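Local coordinates for PPC domain-containing protein (Archaeoglobus fulgidus, PDB 2H6L) that is of unknown function but binds zinc and assembles as a trimer of PPC-domain subunits, at residues F4-G9 with L118-E123; A38-I43 with G77-K82; S48-Y53 with H104-E109; L66-E71 with L94-E99. One frame throughout, in Å; residues are numbered along the deposited sequence.

Interaction 1: residues F4-G9 with L118-E123; sequences FEFEVG and LPLSGE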
loop_
_atom_site.group_PDB
_atom_site.type_symbol
_atom_site.label_atom_id
_atom_site.label_comp_id
_atom_site.label_asym_id
_atom_site.label_seq_id
_atom_site.Cartn_x
_atom_site.Cartn_y
_atom_site.Cartn_z
ATOM N N PHE A 4 -18.219 -4.175 -6.709
ATOM C CA PHE A 4 -17.926 -5.527 -7.183
ATOM C C PHE A 4 -17.557 -6.354 -5.961
ATOM O O PHE A 4 -16.590 -6.055 -5.264
ATOM C CB PHE A 4 -16.775 -5.512 -8.187
ATOM C CG PHE A 4 -17.030 -4.628 -9.373
ATOM C CD1 PHE A 4 -16.764 -3.270 -9.313
ATOM C CD2 PHE A 4 -17.582 -5.149 -10.537
ATOM C CE1 PHE A 4 -17.051 -2.436 -10.396
ATOM C CE2 PHE A 4 -17.874 -4.327 -11.622
ATOM C CZ PHE A 4 -17.607 -2.971 -11.553
ATOM N N GLU A 5 -18.342 -7.390 -5.704
ATOM C CA GLU A 5 -18.130 -8.239 -4.543
ATOM C C GLU A 5 -17.363 -9.508 -4.875
ATOM O O GLU A 5 -17.570 -10.110 -5.933
ATOM C CB GLU A 5 -19.480 -8.596 -3.918
ATOM C CG GLU A 5 -19.396 -9.293 -2.566
ATOM C CD GLU A 5 -20.765 -9.514 -1.946
ATOM O OE1 GLU A 5 -21.649 -8.660 -2.162
ATOM O OE2 GLU A 5 -20.952 -10.526 -1.239
ATOM N N PHE A 6 -16.481 -9.905 -3.957
ATOM C CA PHE A 6 -15.667 -11.103 -4.131
ATOM C C PHE A 6 -15.419 -11.839 -2.812
ATOM O O PHE A 6 -15.776 -11.359 -1.733
ATOM C CB PHE A 6 -14.296 -10.751 -4.713
ATOM C CG PHE A 6 -14.341 -9.873 -5.935
ATOM C CD1 PHE A 6 -14.376 -8.487 -5.813
ATOM C CD2 PHE A 6 -14.290 -10.434 -7.210
ATOM C CE1 PHE A 6 -14.353 -7.669 -6.939
ATOM C CE2 PHE A 6 -14.269 -9.628 -8.351
ATOM C CZ PHE A 6 -14.298 -8.243 -8.219
ATOM N N GLU A 7 -14.801 -13.011 -2.924
ATOM C CA GLU A 7 -14.421 -13.836 -1.784
ATOM C C GLU A 7 -12.920 -14.012 -1.935
ATOM O O GLU A 7 -12.415 -14.101 -3.054
ATOM C CB GLU A 7 -15.063 -15.222 -1.855
ATOM C CG GLU A 7 -16.338 -15.413 -1.064
ATOM C CD GLU A 7 -16.904 -16.821 -1.231
ATOM O OE1 GLU A 7 -17.398 -17.148 -2.334
ATOM O OE2 GLU A 7 -16.844 -17.606 -0.262
ATOM N N VAL A 8 -12.204 -14.054 -0.820
ATOM C CA VAL A 8 -10.765 -14.250 -0.873
ATOM C C VAL A 8 -10.489 -15.681 -0.420
ATOM O O VAL A 8 -11.260 -16.250 0.351
ATOM C CB VAL A 8 -10.028 -13.257 0.050
ATOM C CG1 VAL A 8 -10.311 -11.828 -0.400
ATOM C CG2 VAL A 8 -10.462 -13.460 1.492
ATOM N N GLY A 9 -9.397 -16.261 -0.905
ATOM C CA GLY A 9 -9.057 -17.623 -0.535
ATOM C C GLY A 9 -7.566 -17.887 -0.642
ATOM O O GLY A 9 -6.921 -18.249 0.345
ATOM N N LEU A 118 -3.319 -10.954 -4.379
ATOM C CA LEU A 118 -4.494 -11.442 -3.665
ATOM C C LEU A 118 -5.617 -11.608 -4.675
ATOM O O LEU A 118 -6.324 -10.646 -4.996
ATOM C CB LEU A 118 -4.914 -10.441 -2.582
ATOM C CG LEU A 118 -6.057 -10.847 -1.647
ATOM C CD1 LEU A 118 -5.614 -11.990 -0.745
ATOM C CD2 LEU A 118 -6.459 -9.659 -0.801
ATOM N N PRO A 119 -5.779 -12.828 -5.217
ATOM C CA PRO A 119 -6.843 -13.063 -6.198
ATOM C C PRO A 119 -8.221 -12.849 -5.576
ATOM O O PRO A 119 -8.434 -13.128 -4.393
ATOM C CB PRO A 119 -6.604 -14.511 -6.631
ATOM C CG PRO A 119 -5.975 -15.131 -5.413
ATOM C CD PRO A 119 -5.011 -14.062 -4.968
ATOM N N LEU A 120 -9.145 -12.333 -6.378
ATOM C CA LEU A 120 -10.499 -12.078 -5.915
ATOM C C LEU A 120 -11.449 -12.922 -6.750
ATOM O O LEU A 120 -11.533 -12.764 -7.975
ATOM C CB LEU A 120 -10.821 -10.586 -6.057
ATOM C CG LEU A 120 -9.925 -9.685 -5.200
ATOM C CD1 LEU A 120 -10.059 -8.230 -5.628
ATOM C CD2 LEU A 120 -10.296 -9.857 -3.742
ATOM N N SER A 121 -12.143 -13.835 -6.077
ATOM C CA SER A 121 -13.094 -14.738 -6.721
ATOM C C SER A 121 -14.496 -14.120 -6.804
ATOM O O SER A 121 -15.154 -13.893 -5.790
ATOM C CB SER A 121 -13.137 -16.062 -5.947
ATOM O OG SER A 121 -14.195 -16.897 -6.381
ATOM N N GLY A 122 -14.944 -13.851 -8.025
ATOM C CA GLY A 122 -16.257 -13.261 -8.235
ATOM C C GLY A 122 -16.278 -12.701 -9.641
ATOM O O GLY A 122 -15.368 -12.972 -10.422
ATOM N N GLU A 123 -17.300 -11.928 -9.983
ATOM C CA GLU A 123 -17.363 -11.355 -11.325
ATOM C C GLU A 123 -16.294 -10.282 -11.484
ATOM O O GLU A 123 -16.305 -9.279 -10.785
ATOM C CB GLU A 123 -18.744 -10.754 -11.583
ATOM C CG GLU A 123 -19.865 -11.770 -11.525
ATOM C CD GLU A 123 -19.625 -12.942 -12.460
ATOM O OE1 GLU A 123 -19.145 -12.706 -13.587
ATOM O OE2 GLU A 123 -19.925 -14.094 -12.077
HETATM O O HOH W 1 -19.040 -11.518 -8.012
HETATM O O HOH W 2 -17.515 -8.909 -8.609
HETATM O O HOH W 3 -7.707 -14.487 -2.106
#
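Glu7 and Ser121 are joined by a reciprocal pair of backbone hydrogen bonds, the one antiparallel bridge between segments 4-9 and 118-123. Glu7 N donates to Ser121 O at 3.0 Å, and Ser121 N returns a bond to Glu7 O, approaching in the carbonyl plane. On both flanks the chains part and water takes over. One water donates to Glu5 O and accepts from Glu123 N, a second donates to both Glu5 O and Glu123 O, and a third links Gly9 N to Pro119 O.

The apolar part centres on Phe6. Leu120 CB lies over one face of its ring, a CH-pi contact 4.0 Å from the centroid, while Gly122 N sits at the ring edge, 3.6 Å from Phe6 CD2. With CG anti to the carbonyl carbon (chi1 -50°), the Phe6 ring is turned in among residues 120-123. A side chain on Gly122 would run into Glu5 O and that ring. Farther along, Val8 CG1 meets Leu120 CD2 at 3.9 Å, the two side chains lying alongside each other.

Residues 4-7 also form an antiparallel ladder with a strand of the second subunit, continuing the sheet across the interface. The chemistry is thus divided: an aromatic-aliphatic patch lies beside a short, partly hydrated backbone junction whose carboxylate side chains remain at the surface.

Interaction 2: residues A38-I43 with G77-K82; sequences AHISAI and GNVSMK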
loop_
_atom_site.group_PDB
_atom_site.type_symbol
_atom_site.label_atom_id
_atom_site.label_comp_id
_atom_site.label_asym_id
_atom_site.label_seq_id
_atom_site.Cartn_x
_atom_site.Cartn_y
_atom_site.Cartn_z
ATOM N N ALA A 38 -7.995 -9.060 -8.885
ATOM C CA ALA A 38 -7.095 -9.168 -7.740
ATOM C C ALA A 38 -6.570 -7.830 -7.248
ATOM O O ALA A 38 -6.710 -6.806 -7.916
ATOM C CB ALA A 38 -5.915 -10.068 -8.094
ATOM N N HIS A 39 -5.981 -7.858 -6.056
ATOM C CA HIS A 39 -5.368 -6.682 -5.459
ATOM C C HIS A 39 -3.875 -6.967 -5.555
ATOM O O HIS A 39 -3.447 -8.098 -5.324
ATOM C CB HIS A 39 -5.761 -6.535 -3.992
ATOM C CG HIS A 39 -5.075 -5.399 -3.301
ATOM N ND1 HIS A 39 -4.405 -5.551 -2.105
ATOM C CD2 HIS A 39 -4.964 -4.092 -3.634
ATOM C CE1 HIS A 39 -3.913 -4.384 -1.730
ATOM N NE2 HIS A 39 -4.237 -3.482 -2.641
ATOM N N ILE A 40 -3.092 -5.948 -5.892
ATOM C CA ILE A 40 -1.653 -6.106 -6.055
ATOM C C ILE A 40 -0.835 -5.167 -5.189
ATOM O O ILE A 40 -1.185 -4.002 -5.015
ATOM C CB ILE A 40 -1.234 -5.832 -7.507
ATOM C CG1 ILE A 40 -1.878 -6.853 -8.445
ATOM C CG2 ILE A 40 0.282 -5.841 -7.620
ATOM C CD1 ILE A 40 -1.715 -6.496 -9.917
ATOM N N SER A 41 0.280 -5.681 -4.680
ATOM C CA SER A 41 1.185 -4.890 -3.865
ATOM C C SER A 41 2.610 -5.414 -4.074
ATOM O O SER A 41 2.807 -6.606 -4.277
ATOM C CB SER A 41 0.802 -5.006 -2.396
ATOM O OG SER A 41 1.649 -4.198 -1.607
ATOM N N ALA A 42 3.599 -4.527 -4.038
ATOM C CA ALA A 42 4.982 -4.957 -4.219
ATOM C C ALA A 42 5.989 -3.962 -3.669
ATOM O O ALA A 42 5.677 -2.789 -3.467
ATOM C CB ALA A 42 5.264 -5.205 -5.708
ATOM N N ILE A 43 7.196 -4.452 -3.402
ATOM C CA ILE A 43 8.286 -3.613 -2.925
ATOM C C ILE A 43 9.553 -4.179 -3.548
ATOM O O ILE A 43 9.537 -5.277 -4.093
ATOM C CB ILE A 43 8.443 -3.621 -1.381
ATOM C CG1 ILE A 43 8.712 -5.038 -0.873
ATOM C CG2 ILE A 43 7.207 -3.028 -0.722
ATOM C CD1 ILE A 43 9.127 -5.075 0.609
ATOM N N GLY A 77 -2.016 -1.733 -6.684
ATOM C CA GLY A 77 -2.909 -1.736 -7.822
ATOM C C GLY A 77 -3.890 -2.878 -7.828
ATOM O O GLY A 77 -4.075 -3.568 -6.828
ATOM N N ASN A 78 -4.518 -3.085 -8.977
ATOM C CA ASN A 78 -5.499 -4.136 -9.102
ATOM C C ASN A 78 -5.469 -4.798 -10.472
ATOM O O ASN A 78 -4.858 -4.296 -11.420
ATOM C CB ASN A 78 -6.889 -3.555 -8.848
ATOM C CG ASN A 78 -7.223 -2.434 -9.801
ATOM O OD1 ASN A 78 -7.294 -2.641 -11.017
ATOM N ND2 ASN A 78 -7.420 -1.235 -9.263
ATOM N N VAL A 79 -6.140 -5.938 -10.549
ATOM C CA VAL A 79 -6.255 -6.709 -11.778
ATOM C C VAL A 79 -7.727 -6.743 -12.144
ATOM O O VAL A 79 -8.588 -6.895 -11.274
ATOM C CB VAL A 79 -5.791 -8.164 -11.585
ATOM C CG1 VAL A 79 -6.094 -8.970 -12.838
ATOM C CG2 VAL A 79 -4.309 -8.201 -11.257
ATOM N N SER A 80 -8.013 -6.588 -13.431
ATOM C CA SER A 80 -9.383 -6.622 -13.923
ATOM C C SER A 80 -9.339 -7.033 -15.388
ATOM O O SER A 80 -8.259 -7.295 -15.924
ATOM C CB SER A 80 -10.057 -5.255 -13.753
ATOM O OG SER A 80 -9.227 -4.209 -14.213
HETATM N N MSE A 81 -10.499 -7.098 -16.034
HETATM C CA MSE A 81 -10.552 -7.505 -17.432
HETATM C C MSE A 81 -10.633 -6.361 -18.433
HETATM O O MSE A 81 -11.493 -5.489 -18.337
HETATM C CB MSE A 81 -11.725 -8.465 -17.658
HETATM C CG MSE A 81 -11.550 -9.837 -17.010
HETATM SE SE MSE A 81 -10.140 -10.926 -17.816
HETATM C CE MSE A 81 -11.186 -11.722 -19.239
ATOM N N LYS A 82 -9.712 -6.384 -19.389
ATOM C CA LYS A 82 -9.653 -5.396 -20.461
ATOM C C LYS A 82 -9.280 -6.165 -21.726
ATOM O O LYS A 82 -8.284 -6.893 -21.750
ATOM C CB LYS A 82 -8.597 -4.326 -20.169
ATOM C CG LYS A 82 -8.536 -3.227 -21.226
ATOM C CD LYS A 82 -7.556 -2.117 -20.854
ATOM C CE LYS A 82 -7.533 -1.010 -21.906
ATOM N NZ LYS A 82 -6.574 0.081 -21.567
#
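Ile40 and Val79 carry the side-chain packing between strands 38-43 and 77-82, crossing at about a right angle. Ile40 CD1 presses on Val79 CG2 at 3.4 Å, tighter than usual van der Waals contact. The isoleucine reaches it because CG1 is anti to the carbonyl carbon (chi1 -63°) and the chain then runs on extended. Ala38 CB fills in on the same face, 4.0 Å from Val79 CB.

His39 and Asn78, a non-hydrogen-bonded antiparallel pair, project from the other face. The imidazole leans along the strand rather than over Asn78, bringing His39 CD2 to 3.4 Å from Gly77 O. It also stacks on Phe116 of the second subunit. The Asn78 amide is held by Glu114 of that subunit, which accepts from ND2, and Asn78 CB lies near Ala38 O.

Four backbone bonds fix this register within the curled antiparallel sheet of the PPC domain. Ile40 N to Gly77 O is short at 2.7 Å, although the donor stands above the carbonyl plane; Ala38 N to Val79 O is longer, at 3.3 Å, and is likewise out of plane. The N-to-C directions of the two strand segments make an angle of 145°, an antiparallel but clearly twisted pairing. Past Ile40 the ladder continues along strand 70-82, where Ala42 bonds to Leu75.

One face of the pairing is therefore aliphatic and closely packed, whereas the other turns to the second subunit, where Glu114 meets the buried Asn78 amide and Ser41 OG bonds weakly to His39 NE2.

Interaction 3: residues S48-Y53 with H104-E109; sequences SAVIGY and HLFSAE. With ZN (zinc ion), chain D.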
loop_
_atom_site.group_PDB
_atom_site.type_symbol
_atom_site.label_atom_id
_atom_site.label_comp_id
_atom_site.label_asym_id
_atom_site.label_seq_id
_atom_site.Cartn_x
_atom_site.Cartn_y
_atom_site.Cartn_z
ATOM N N SER A 48 15.127 0.724 -13.997
ATOM C CA SER A 48 14.617 1.847 -14.777
ATOM C C SER A 48 13.106 1.746 -14.818
ATOM O O SER A 48 12.534 0.761 -14.365
ATOM C CB SER A 48 15.159 1.808 -16.204
ATOM O OG SER A 48 14.668 0.666 -16.887
ATOM N N ALA A 49 12.452 2.751 -15.385
ATOM C CA ALA A 49 11.008 2.706 -15.432
ATOM C C ALA A 49 10.401 3.787 -16.293
ATOM O O ALA A 49 11.072 4.733 -16.708
ATOM C CB ALA A 49 10.455 2.820 -14.010
ATOM N N VAL A 50 9.113 3.620 -16.566
ATOM C CA VAL A 50 8.348 4.596 -17.317
ATOM C C VAL A 50 7.054 4.791 -16.542
ATOM O O VAL A 50 6.279 3.856 -16.362
ATOM C CB VAL A 50 8.020 4.121 -18.749
ATOM C CG1 VAL A 50 7.139 5.163 -19.443
ATOM C CG2 VAL A 50 9.315 3.922 -19.549
ATOM N N ILE A 51 6.845 6.009 -16.059
ATOM C CA ILE A 51 5.651 6.338 -15.298
ATOM C C ILE A 51 4.958 7.494 -16.003
ATOM O O ILE A 51 5.382 7.920 -17.077
ATOM C CB ILE A 51 6.000 6.781 -13.861
ATOM C CG1 ILE A 51 6.845 8.056 -13.899
ATOM C CG2 ILE A 51 6.756 5.664 -13.137
ATOM C CD1 ILE A 51 7.064 8.686 -12.541
ATOM N N GLY A 52 3.897 8.013 -15.405
ATOM C CA GLY A 52 3.218 9.125 -16.037
ATOM C C GLY A 52 2.047 9.627 -15.241
ATOM O O GLY A 52 1.597 8.973 -14.303
ATOM N N TYR A 53 1.560 10.805 -15.600
ATOM C CA TYR A 53 0.413 11.358 -14.910
ATOM C C TYR A 53 -0.653 11.667 -15.952
ATOM O O TYR A 53 -0.343 11.901 -17.124
ATOM C CB TYR A 53 0.815 12.594 -14.106
ATOM C CG TYR A 53 1.295 13.768 -14.914
ATOM C CD1 TYR A 53 0.387 14.655 -15.494
ATOM C CD2 TYR A 53 2.657 14.025 -15.062
ATOM C CE1 TYR A 53 0.825 15.774 -16.195
ATOM C CE2 TYR A 53 3.105 15.141 -15.764
ATOM C CZ TYR A 53 2.182 16.017 -16.325
ATOM O OH TYR A 53 2.615 17.142 -16.983
ATOM N N HIS A 104 1.308 6.756 -12.572
ATOM C CA HIS A 104 0.736 5.585 -13.208
ATOM C C HIS A 104 1.952 4.828 -13.755
ATOM O O HIS A 104 2.831 5.426 -14.376
ATOM C CB HIS A 104 -0.180 6.032 -14.356
ATOM C CG HIS A 104 -0.876 4.910 -15.057
ATOM N ND1 HIS A 104 -2.163 4.524 -14.755
ATOM C CD2 HIS A 104 -0.453 4.077 -16.041
ATOM C CE1 HIS A 104 -2.504 3.499 -15.517
ATOM N NE2 HIS A 104 -1.483 3.209 -16.305
ATOM N N LEU A 105 2.011 3.523 -13.517
ATOM C CA LEU A 105 3.139 2.725 -13.982
ATOM C C LEU A 105 2.893 2.129 -15.363
ATOM O O LEU A 105 1.870 1.490 -15.594
ATOM C CB LEU A 105 3.423 1.597 -12.987
ATOM C CG LEU A 105 4.536 0.622 -13.362
ATOM C CD1 LEU A 105 5.872 1.357 -13.369
ATOM C CD2 LEU A 105 4.558 -0.529 -12.361
ATOM N N PHE A 106 3.839 2.334 -16.274
ATOM C CA PHE A 106 3.723 1.795 -17.627
ATOM C C PHE A 106 4.663 0.617 -17.791
ATOM O O PHE A 106 4.275 -0.429 -18.316
ATOM C CB PHE A 106 4.048 2.872 -18.664
ATOM C CG PHE A 106 2.982 3.922 -18.795
ATOM C CD1 PHE A 106 1.776 3.630 -19.421
ATOM C CD2 PHE A 106 3.175 5.195 -18.279
ATOM C CE1 PHE A 106 0.778 4.592 -19.534
ATOM C CE2 PHE A 106 2.179 6.165 -18.385
ATOM C CZ PHE A 106 0.982 5.863 -19.012
ATOM N N SER A 107 5.903 0.791 -17.344
ATOM C CA SER A 107 6.898 -0.278 -17.413
ATOM C C SER A 107 8.008 -0.050 -16.397
ATOM O O SER A 107 8.260 1.078 -15.965
ATOM C CB SER A 107 7.524 -0.355 -18.805
ATOM O OG SER A 107 8.370 0.763 -19.039
ATOM N N ALA A 108 8.672 -1.140 -16.028
ATOM C CA ALA A 108 9.775 -1.090 -15.090
ATOM C C ALA A 108 10.625 -2.337 -15.249
ATOM O O ALA A 108 10.113 -3.455 -15.295
ATOM C CB ALA A 108 9.260 -0.993 -13.661
ATOM N N GLU A 109 11.929 -2.133 -15.360
ATOM C CA GLU A 109 12.852 -3.247 -15.476
ATOM C C GLU A 109 13.128 -3.648 -14.040
ATOM O O GLU A 109 13.515 -2.817 -13.226
ATOM C CB GLU A 109 14.142 -2.803 -16.147
ATOM C CG GLU A 109 15.060 -3.946 -16.516
ATOM C CD GLU A 109 16.307 -3.466 -17.227
ATOM O OE1 GLU A 109 16.175 -2.622 -18.141
ATOM O OE2 GLU A 109 17.414 -3.934 -16.878
HETATM ZN ZN ZN D . -3.612 5.009 -13.245
#
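Val50 O receives two backbone hydrogen bonds from strand 104-109: Phe106 N arrives at 2.9 Å, nearly along the C=O axis, and Ser107 N at 3.2 Å, in the carbonyl plane on a lone pair. Val50 N in turn donates to Ser107 O at 2.7 Å. The side chains follow this pairing. Val50 CG1 touches Phe106 CB at 3.9 Å, and CG2 lies against Ser107 OG.

The Phe106 ring, with CG anti to the carbonyl carbon (chi1 -72°), turns its edge to the opposite backbone, where Ile51 C lies in the ring plane, 3.7 Å from Phe106 CD2. Gly52 leaves space for it, since a CB there would clash with Phe106 CE2. His104 CD2 comes over one face of the ring.

Two residues, Phe106 and Ser107, thus stand against the single Val50: a classic beta bulge in the antiparallel sheet. An alanine in place of Phe106 is likely to leave a gap beside Ile51 and Gly52 and deprive the His104 imidazole of the ring against which it rests.

At the far side of the bulge, His104 N donates to Gly52 O at 2.8 Å, in the carbonyl plane; the return bond from Gly52 N is weak. The His104 imidazole binds zinc through ND1 at 2.1 Å, with CG anti to the backbone N (chi1 -178°) directing the ring away from strand 48-53. His89 and His91, on strand 85-96, supply further ligands. Tyr61 meets both rings, lying edge-to-face with Phe106, and Glu71 of the second subunit packs on His104.

Interaction 4: residues L66-E71 with L94-E99; sequences LMEPLE and LGKDGE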
loop_
_atom_site.group_PDB
_atom_site.type_symbol
_atom_site.label_atom_id
_atom_site.label_comp_id
_atom_site.label_asym_id
_atom_site.label_seq_id
_atom_site.Cartn_x
_atom_site.Cartn_y
_atom_site.Cartn_z
ATOM N N LEU A 66 12.632 7.252 -16.644
ATOM C CA LEU A 66 13.616 7.253 -15.574
ATOM C C LEU A 66 14.607 6.142 -15.869
ATOM O O LEU A 66 14.280 4.967 -15.730
ATOM C CB LEU A 66 12.938 6.987 -14.233
ATOM C CG LEU A 66 11.984 8.067 -13.721
ATOM C CD1 LEU A 66 11.130 7.485 -12.612
ATOM C CD2 LEU A 66 12.780 9.279 -13.228
HETATM N N MSE A 67 15.807 6.517 -16.293
HETATM C CA MSE A 67 16.836 5.538 -16.603
HETATM C C MSE A 67 17.923 5.539 -15.536
HETATM O O MSE A 67 19.114 5.704 -15.818
HETATM C CB MSE A 67 17.421 5.811 -17.992
HETATM C CG MSE A 67 16.431 5.543 -19.129
HETATM SE SE MSE A 67 17.097 5.935 -20.915
HETATM C CE MSE A 67 18.199 4.368 -21.190
ATOM N N GLU A 68 17.483 5.368 -14.295
ATOM C CA GLU A 68 18.370 5.312 -13.146
ATOM C C GLU A 68 17.768 4.327 -12.164
ATOM O O GLU A 68 16.547 4.265 -12.005
ATOM C CB GLU A 68 18.498 6.679 -12.455
ATOM C CG GLU A 68 19.179 6.592 -11.076
ATOM C CD GLU A 68 19.189 7.901 -10.308
ATOM O OE1 GLU A 68 18.130 8.562 -10.239
ATOM O OE2 GLU A 68 20.254 8.259 -9.755
ATOM N N PRO A 69 18.613 3.529 -11.504
ATOM C CA PRO A 69 18.128 2.552 -10.529
ATOM C C PRO A 69 17.303 3.286 -9.479
ATOM O O PRO A 69 17.703 4.350 -9.014
ATOM C CB PRO A 69 19.417 1.984 -9.953
ATOM C CG PRO A 69 20.337 2.018 -11.133
ATOM C CD PRO A 69 20.064 3.386 -11.717
ATOM N N LEU A 70 16.158 2.720 -9.110
ATOM C CA LEU A 70 15.289 3.343 -8.114
ATOM C C LEU A 70 14.673 2.290 -7.208
ATOM O O LEU A 70 14.476 1.148 -7.614
ATOM C CB LEU A 70 14.169 4.124 -8.813
ATOM C CG LEU A 70 14.217 5.654 -8.949
ATOM C CD1 LEU A 70 15.633 6.168 -8.930
ATOM C CD2 LEU A 70 13.512 6.053 -10.241
ATOM N N GLU A 71 14.380 2.678 -5.971
ATOM C CA GLU A 71 13.749 1.768 -5.027
ATOM C C GLU A 71 12.250 1.826 -5.280
ATOM O O GLU A 71 11.719 2.880 -5.630
ATOM C CB GLU A 71 13.987 2.224 -3.586
ATOM C CG GLU A 71 15.422 2.177 -3.101
ATOM C CD GLU A 71 15.805 0.806 -2.616
ATOM O OE1 GLU A 71 15.090 0.277 -1.737
ATOM O OE2 GLU A 71 16.813 0.256 -3.104
ATOM N N LEU A 94 8.645 5.681 -6.734
ATOM C CA LEU A 94 10.009 5.203 -6.928
ATOM C C LEU A 94 10.968 6.300 -6.520
ATOM O O LEU A 94 10.645 7.482 -6.618
ATOM C CB LEU A 94 10.253 4.872 -8.405
ATOM C CG LEU A 94 9.727 3.599 -9.073
ATOM C CD1 LEU A 94 8.509 3.066 -8.366
ATOM C CD2 LEU A 94 9.431 3.913 -10.536
ATOM N N GLY A 95 12.155 5.913 -6.074
ATOM C CA GLY A 95 13.124 6.915 -5.691
ATOM C C GLY A 95 14.081 6.455 -4.620
ATOM O O GLY A 95 14.162 5.271 -4.303
ATOM N N LYS A 96 14.806 7.415 -4.063
ATOM C CA LYS A 96 15.782 7.150 -3.022
ATOM C C LYS A 96 15.872 8.398 -2.151
ATOM O O LYS A 96 15.984 9.515 -2.662
ATOM C CB LYS A 96 17.136 6.832 -3.661
ATOM C CG LYS A 96 17.659 7.940 -4.559
ATOM C CD LYS A 96 18.786 7.462 -5.463
ATOM C CE LYS A 96 18.258 6.570 -6.579
ATOM N NZ LYS A 96 19.309 6.254 -7.589
ATOM N N ASP A 97 15.813 8.198 -0.837
ATOM C CA ASP A 97 15.862 9.291 0.129
ATOM C C ASP A 97 14.848 10.381 -0.202
ATOM O O ASP A 97 13.648 10.133 -0.185
ATOM C CB ASP A 97 17.263 9.892 0.193
ATOM C CG ASP A 97 18.281 8.921 0.743
ATOM O OD1 ASP A 97 17.914 8.108 1.622
ATOM O OD2 ASP A 97 19.448 8.976 0.303
ATOM N N GLY A 98 15.334 11.580 -0.505
ATOM C CA GLY A 98 14.445 12.682 -0.826
ATOM C C GLY A 98 14.115 12.813 -2.303
ATOM O O GLY A 98 13.360 13.706 -2.694
ATOM N N GLU A 99 14.689 11.938 -3.126
ATOM C CA GLU A 99 14.434 11.952 -4.565
ATOM C C GLU A 99 13.283 10.994 -4.821
ATOM O O GLU A 99 13.482 9.782 -4.914
ATOM C CB GLU A 99 15.671 11.485 -5.335
ATOM C CG GLU A 99 15.598 11.705 -6.847
ATOM C CD GLU A 99 16.731 11.017 -7.595
ATOM O OE1 GLU A 99 17.824 10.869 -7.014
ATOM O OE2 GLU A 99 16.535 10.631 -8.766
#
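The open end of the beta hairpin formed by strands 70-82 and 85-96 is closed by Glu71 and Gly95, a hydrogen-bonded antiparallel pair. Glu71 N donates to Gly95 O, and Gly95 N answers to Glu71 O, both at 3.1 Å. Leu70 packs over this bridge, its CG 3.5 Å from Gly95 N and its CD2 against Leu94 CB, the two leucine side chains crossing at about a right angle.

Lys96 then leaves the strand into the type II' beta turn 96-99. Its chain bends at chi3 (73°) and passes Leu70 CD1, carrying the ammonium back across to the other segment. There NZ donates to Pro69 O at 2.9 Å and forms a salt bridge with Glu68 OE2 at 3.1 Å. The other carboxylate oxygen, Glu68 OE1, lies only 3.0 Å from Glu99 OE2, a close approach of like charges that the nearby ammonium probably eases; Glu99 OE2 also bonds to Tyr101 OH. A glutamine in place of Glu68 would probably leave the Lys96 ammonium without its charged mate, still held by Pro69 O. Glu71, by contrast, sends its carboxylate away from 94-99, and its OE2 accepts from Tyr54 N of the third subunit.

Overall arrangement
Interaction 2 is the buried one, near the centre of the chain, whereas interactions 1, 3 and 4 are partly buried. Interactions 2 and 4 share strand 70-82 at different points, aliphatic on one face and polar toward a neighbouring subunit on the other in the first, with a salt bridge at the partly exposed end in the second. Interaction 1 adjoins interaction 2 through Leu118 O and His39 N, 3.0 Å apart; interaction 3 adjoins interaction 4 through Ala49 N and Leu66 O, at 2.9 Å. Interactions 1 and 4 lie on opposite sides of the chain's centre, about 34 Å apart between centres. Water bridges mark interaction 1, while interaction 3 contains a zinc ligand. All four reach neighbouring subunits.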